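Local coordinates for bromoperoxidase A1 (Streptomyces aureofaciens, PDB 1A8Q), which is a haem-free haloperoxidase that brominates and may be the chlorinating enzyme of 7-chlorotetracycline biosynthesis, at residues A[119-131]-A[198-210]. Numbering follows the deposited sequence.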
loop_
_atom_site.group_PDB
_atom_site.type_symbol
_atom_site.label_atom_id
_atom_site.label_comp_id
_atom_site.label_asym_id
_atom_site.label_seq_id
_atom_site.Cartn_x
_atom_site.Cartn_y
_atom_site.Cartn_z
ATOM N N SER A 119 -4.337 -2.816 5.456
ATOM C CA SER A 119 -5.458 -1.972 4.993
ATOM C C SER A 119 -5.489 -1.973 3.476
ATOM O O SER A 119 -5.580 -0.895 2.856
ATOM C CB SER A 119 -5.262 -0.537 5.511
ATOM O OG SER A 119 -4.981 -0.566 6.941
ATOM N N ALA A 120 -5.447 -3.159 2.863
ATOM C CA ALA A 120 -5.233 -3.294 1.453
ATOM C C ALA A 120 -6.510 -3.545 0.654
ATOM O O ALA A 120 -7.457 -4.119 1.186
ATOM C CB ALA A 120 -4.247 -4.445 1.217
ATOM N N ILE A 121 -6.457 -3.184 -0.615
ATOM C CA ILE A 121 -7.614 -3.308 -1.484
ATOM C C ILE A 121 -8.081 -4.701 -1.886
ATOM O O ILE A 121 -9.275 -4.763 -2.234
ATOM C CB ILE A 121 -7.422 -2.456 -2.758
ATOM C CG1 ILE A 121 -6.275 -2.964 -3.628
ATOM C CG2 ILE A 121 -7.253 -0.967 -2.370
ATOM C CD1 ILE A 121 -6.163 -2.219 -4.968
ATOM N N PRO A 122 -7.286 -5.741 -1.938
ATOM C CA PRO A 122 -7.826 -7.052 -2.396
ATOM C C PRO A 122 -8.918 -7.490 -1.471
ATOM O O PRO A 122 -8.957 -7.199 -0.278
ATOM C CB PRO A 122 -6.619 -7.992 -2.393
ATOM C CG PRO A 122 -5.438 -7.052 -2.523
ATOM C CD PRO A 122 -5.863 -5.859 -1.684
ATOM N N PRO A 123 -9.911 -8.257 -2.008
ATOM C CA PRO A 123 -9.904 -8.706 -3.360
ATOM C C PRO A 123 -10.409 -7.725 -4.419
ATOM O O PRO A 123 -9.839 -7.728 -5.499
ATOM C CB PRO A 123 -10.897 -9.914 -3.353
ATOM C CG PRO A 123 -11.166 -10.175 -1.921
ATOM C CD PRO A 123 -10.944 -8.911 -1.141
ATOM N N VAL A 124 -11.449 -6.997 -4.132
ATOM C CA VAL A 124 -11.986 -6.026 -5.091
ATOM C C VAL A 124 -12.775 -4.990 -4.316
ATOM O O VAL A 124 -13.508 -5.308 -3.393
ATOM C CB VAL A 124 -12.790 -6.665 -6.241
ATOM C CG1 VAL A 124 -13.974 -7.453 -5.722
ATOM C CG2 VAL A 124 -13.218 -5.584 -7.228
ATOM N N MET A 125 -12.612 -3.686 -4.674
ATOM C CA MET A 125 -13.314 -2.660 -3.945
ATOM C C MET A 125 -14.731 -2.305 -4.399
ATOM O O MET A 125 -15.554 -2.004 -3.537
ATOM C CB MET A 125 -12.489 -1.324 -4.122
ATOM C CG MET A 125 -11.140 -1.564 -3.413
ATOM S SD MET A 125 -11.218 -0.762 -1.803
ATOM C CE MET A 125 -11.071 0.948 -2.353
ATOM N N ILE A 126 -14.945 -2.334 -5.711
ATOM C CA ILE A 126 -16.224 -1.827 -6.228
ATOM C C ILE A 126 -17.450 -2.600 -5.749
ATOM O O ILE A 126 -17.468 -3.827 -5.734
ATOM C CB ILE A 126 -16.170 -1.752 -7.759
ATOM C CG1 ILE A 126 -17.391 -1.043 -8.354
ATOM C CG2 ILE A 126 -16.026 -3.098 -8.456
ATOM C CD1 ILE A 126 -17.553 0.393 -7.952
ATOM N N LYS A 127 -18.441 -1.829 -5.312
ATOM C CA LYS A 127 -19.709 -2.443 -4.922
ATOM C C LYS A 127 -20.419 -3.021 -6.145
ATOM O O LYS A 127 -20.429 -2.459 -7.235
ATOM C CB LYS A 127 -20.615 -1.367 -4.316
ATOM C CG LYS A 127 -21.953 -1.809 -3.759
ATOM C CD LYS A 127 -22.725 -0.607 -3.229
ATOM C CE LYS A 127 -24.125 -1.015 -2.747
ATOM N NZ LYS A 127 -24.530 -0.077 -1.647
ATOM N N SER A 128 -21.038 -4.177 -5.889
ATOM C CA SER A 128 -21.868 -4.766 -6.970
ATOM C C SER A 128 -22.860 -5.689 -6.273
ATOM O O SER A 128 -22.798 -5.867 -5.058
ATOM C CB SER A 128 -20.981 -5.546 -7.928
ATOM O OG SER A 128 -20.420 -6.722 -7.359
ATOM N N ASP A 129 -23.714 -6.390 -7.053
ATOM C CA ASP A 129 -24.602 -7.361 -6.373
ATOM C C ASP A 129 -23.848 -8.501 -5.744
ATOM O O ASP A 129 -24.310 -9.136 -4.773
ATOM C CB ASP A 129 -25.618 -7.876 -7.425
ATOM C CG ASP A 129 -26.617 -6.843 -7.862
ATOM O OD1 ASP A 129 -26.799 -5.826 -7.153
ATOM O OD2 ASP A 129 -27.250 -6.957 -8.935
ATOM N N LYS A 130 -22.673 -8.876 -6.261
ATOM C CA LYS A 130 -21.818 -9.913 -5.729
ATOM C C LYS A 130 -20.989 -9.397 -4.555
ATOM O O LYS A 130 -20.564 -10.212 -3.714
ATOM C CB LYS A 130 -20.883 -10.349 -6.862
ATOM C CG LYS A 130 -19.865 -11.436 -6.685
ATOM C CD LYS A 130 -19.010 -11.530 -7.948
ATOM C CE LYS A 130 -17.827 -12.446 -7.749
ATOM N NZ LYS A 130 -16.922 -12.400 -8.938
ATOM N N ASN A 131 -20.795 -8.088 -4.414
ATOM C CA ASN A 131 -19.985 -7.492 -3.333
ATOM C C ASN A 131 -20.724 -6.311 -2.743
ATOM O O ASN A 131 -20.421 -5.105 -2.955
ATOM C CB ASN A 131 -18.651 -7.002 -3.909
ATOM C CG ASN A 131 -17.634 -6.417 -2.951
ATOM O OD1 ASN A 131 -17.580 -6.802 -1.790
ATOM N ND2 ASN A 131 -16.782 -5.452 -3.359
ATOM N N ALA A 198 -7.664 2.276 -11.389
ATOM C CA ALA A 198 -7.067 0.964 -11.169
ATOM C C ALA A 198 -7.492 0.403 -9.815
ATOM O O ALA A 198 -7.788 -0.806 -9.787
ATOM C CB ALA A 198 -5.545 1.045 -11.246
ATOM N N PHE A 199 -7.392 1.168 -8.721
ATOM C CA PHE A 199 -7.646 0.493 -7.430
ATOM C C PHE A 199 -9.115 0.267 -7.149
ATOM O O PHE A 199 -9.437 -0.640 -6.371
ATOM C CB PHE A 199 -6.958 1.225 -6.282
ATOM C CG PHE A 199 -7.433 2.563 -5.819
ATOM C CD1 PHE A 199 -8.678 2.797 -5.289
ATOM C CD2 PHE A 199 -6.502 3.619 -5.792
ATOM C CE1 PHE A 199 -9.055 4.024 -4.773
ATOM C CE2 PHE A 199 -6.890 4.852 -5.316
ATOM C CZ PHE A 199 -8.130 5.080 -4.791
ATOM N N GLY A 200 -10.000 1.027 -7.802
ATOM C CA GLY A 200 -11.421 0.904 -7.508
ATOM C C GLY A 200 -11.971 -0.377 -8.171
ATOM O O GLY A 200 -12.920 -0.931 -7.619
ATOM N N TYR A 201 -11.450 -0.691 -9.340
ATOM C CA TYR A 201 -12.179 -1.658 -10.198
ATOM C C TYR A 201 -11.438 -2.946 -10.459
ATOM O O TYR A 201 -12.033 -3.881 -11.042
ATOM C CB TYR A 201 -12.501 -0.933 -11.531
ATOM C CG TYR A 201 -13.509 0.188 -11.292
ATOM C CD1 TYR A 201 -14.879 -0.014 -11.327
ATOM C CD2 TYR A 201 -13.041 1.480 -11.006
ATOM C CE1 TYR A 201 -15.785 0.999 -11.062
ATOM C CE2 TYR A 201 -13.942 2.492 -10.731
ATOM C CZ TYR A 201 -15.296 2.267 -10.808
ATOM O OH TYR A 201 -16.144 3.320 -10.504
ATOM N N THR A 202 -10.155 -3.047 -10.107
ATOM C CA THR A 202 -9.414 -4.269 -10.453
ATOM C C THR A 202 -9.725 -5.370 -9.456
ATOM O O THR A 202 -9.737 -5.120 -8.263
ATOM C CB THR A 202 -7.896 -4.005 -10.486
ATOM O OG1 THR A 202 -7.603 -2.956 -11.431
ATOM C CG2 THR A 202 -7.106 -5.248 -10.851
ATOM N N ASP A 203 -9.963 -6.581 -9.983
ATOM C CA ASP A 203 -10.275 -7.696 -9.055
ATOM C C ASP A 203 -9.059 -8.576 -8.919
ATOM O O ASP A 203 -8.512 -9.116 -9.906
ATOM C CB ASP A 203 -11.486 -8.436 -9.665
ATOM C CG ASP A 203 -11.977 -9.595 -8.853
ATOM O OD1 ASP A 203 -11.252 -10.082 -7.972
ATOM O OD2 ASP A 203 -13.125 -10.061 -9.044
ATOM N N PHE A 204 -8.594 -8.796 -7.676
ATOM C CA PHE A 204 -7.397 -9.608 -7.470
ATOM C C PHE A 204 -7.740 -10.973 -6.881
ATOM O O PHE A 204 -6.833 -11.686 -6.457
ATOM C CB PHE A 204 -6.462 -8.931 -6.411
ATOM C CG PHE A 204 -6.043 -7.546 -6.895
ATOM C CD1 PHE A 204 -4.990 -7.408 -7.768
ATOM C CD2 PHE A 204 -6.777 -6.456 -6.480
ATOM C CE1 PHE A 204 -4.629 -6.134 -8.231
ATOM C CE2 PHE A 204 -6.431 -5.168 -6.949
ATOM C CZ PHE A 204 -5.354 -5.049 -7.803
ATOM N N THR A 205 -9.015 -11.362 -6.950
ATOM C CA THR A 205 -9.348 -12.674 -6.347
ATOM C C THR A 205 -8.491 -13.797 -6.889
ATOM O O THR A 205 -7.988 -14.593 -6.073
ATOM C CB THR A 205 -10.840 -12.964 -6.609
ATOM O OG1 THR A 205 -11.649 -11.930 -6.069
ATOM C CG2 THR A 205 -11.262 -14.270 -5.920
ATOM N N GLU A 206 -8.307 -13.923 -8.198
ATOM C CA GLU A 206 -7.513 -15.026 -8.747
ATOM C C GLU A 206 -6.029 -14.975 -8.442
ATOM O O GLU A 206 -5.370 -16.018 -8.318
ATOM C CB GLU A 206 -7.796 -15.201 -10.235
ATOM C CG GLU A 206 -9.277 -15.527 -10.479
ATOM C CD GLU A 206 -9.725 -16.813 -9.796
ATOM O OE1 GLU A 206 -9.060 -17.850 -10.025
ATOM O OE2 GLU A 206 -10.689 -16.809 -9.004
ATOM N N ASP A 207 -5.485 -13.759 -8.252
ATOM C CA ASP A 207 -4.104 -13.656 -7.812
ATOM C C ASP A 207 -3.931 -14.138 -6.364
ATOM O O ASP A 207 -2.907 -14.771 -6.059
ATOM C CB ASP A 207 -3.641 -12.180 -7.863
ATOM C CG ASP A 207 -3.488 -11.637 -9.270
ATOM O OD1 ASP A 207 -3.079 -12.358 -10.208
ATOM O OD2 ASP A 207 -3.777 -10.440 -9.432
ATOM N N LEU A 208 -4.875 -13.836 -5.512
ATOM C CA LEU A 208 -4.830 -14.207 -4.094
ATOM C C LEU A 208 -4.806 -15.741 -3.929
ATOM O O LEU A 208 -4.161 -16.227 -3.018
ATOM C CB LEU A 208 -5.981 -13.674 -3.267
ATOM C CG LEU A 208 -6.169 -12.134 -3.180
ATOM C CD1 LEU A 208 -7.394 -11.780 -2.376
ATOM C CD2 LEU A 208 -4.906 -11.527 -2.558
ATOM N N LYS A 209 -5.505 -16.438 -4.820
ATOM C CA LYS A 209 -5.515 -17.911 -4.721
ATOM C C LYS A 209 -4.165 -18.521 -5.069
ATOM O O LYS A 209 -3.887 -19.714 -4.798
ATOM C CB LYS A 209 -6.621 -18.433 -5.650
ATOM C CG LYS A 209 -8.058 -18.135 -5.255
ATOM C CD LYS A 209 -8.984 -18.600 -6.392
ATOM C CE LYS A 209 -10.448 -18.377 -6.087
ATOM N NZ LYS A 209 -11.285 -18.887 -7.251
ATOM N N LYS A 210 -3.241 -17.801 -5.696
ATOM C CA LYS A 210 -1.916 -18.258 -6.026
ATOM C C LYS A 210 -0.909 -18.040 -4.899
ATOM O O LYS A 210 0.235 -18.477 -5.067
ATOM C CB LYS A 210 -1.407 -17.593 -7.305
ATOM C CG LYS A 210 -2.351 -17.932 -8.468
ATOM C CD LYS A 210 -1.782 -17.449 -9.790
ATOM C CE LYS A 210 -2.257 -18.399 -10.904
ATOM N NZ LYS A 210 -1.421 -19.649 -10.870
HETATM O O HOH W 1 -10.313 -3.203 -6.351
HETATM O O HOH W 2 -14.103 -12.414 -8.727
#
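Ile-121 CD1 sits between helix 189-201 and Phe-204, 3.6 Å from Phe-204 CE2, and also packs on Phe-199 CB. Its CG1 is set between the backbone N and the carbonyl carbon (chi1 65°), and the extended chi2 carries CD1 into the angle between the two aromatic residues. Beside it, Pro-122 CB touches both methyls of Leu-208, 3.9 Å from Leu-208 CD1; this buried part, Ile-121 to Pro-123 against Phe-199, Phe-204 and Leu-208, is tightly packed. Pro-123, entered through a cis peptide, turns its carbonyl toward the loop between the helices: Phe-204 N donates to Pro-123 O at 2.7 Å, almost perfectly straight (178°) and in the carbonyl plane, while the same oxygen lies at the edge of the Phe-204 ring. In this alpha/beta hydrolase fold the loop 119-131 leads from strand 112-118 of the central sheet to the cap helices, and the last residues of helix 189-201 and the turn after it pack against this loop; the Ile-121 side chain is about 5 Å from that of Ser-94 of the catalytic triad. Farther along, a water bound by Met-125 N donates to Phe-199 O and Thr-202 O. Ile-126 leans CD1 obliquely on the Tyr-201 ring, 3.6 Å from Tyr-201 CE1, and Tyr-201 OH is hydrogen-bonded to Asp-137 at the start of helix 137-162. Asp-203 OD1 closes an Asx turn with Thr-205 N and takes a second bond from Thr-205 OG1. The solvent side is looser: Asp-203 OD2 is 4.5 Å from exposed Lys-130 NZ, too far for a salt bridge, with a water joining the two charges.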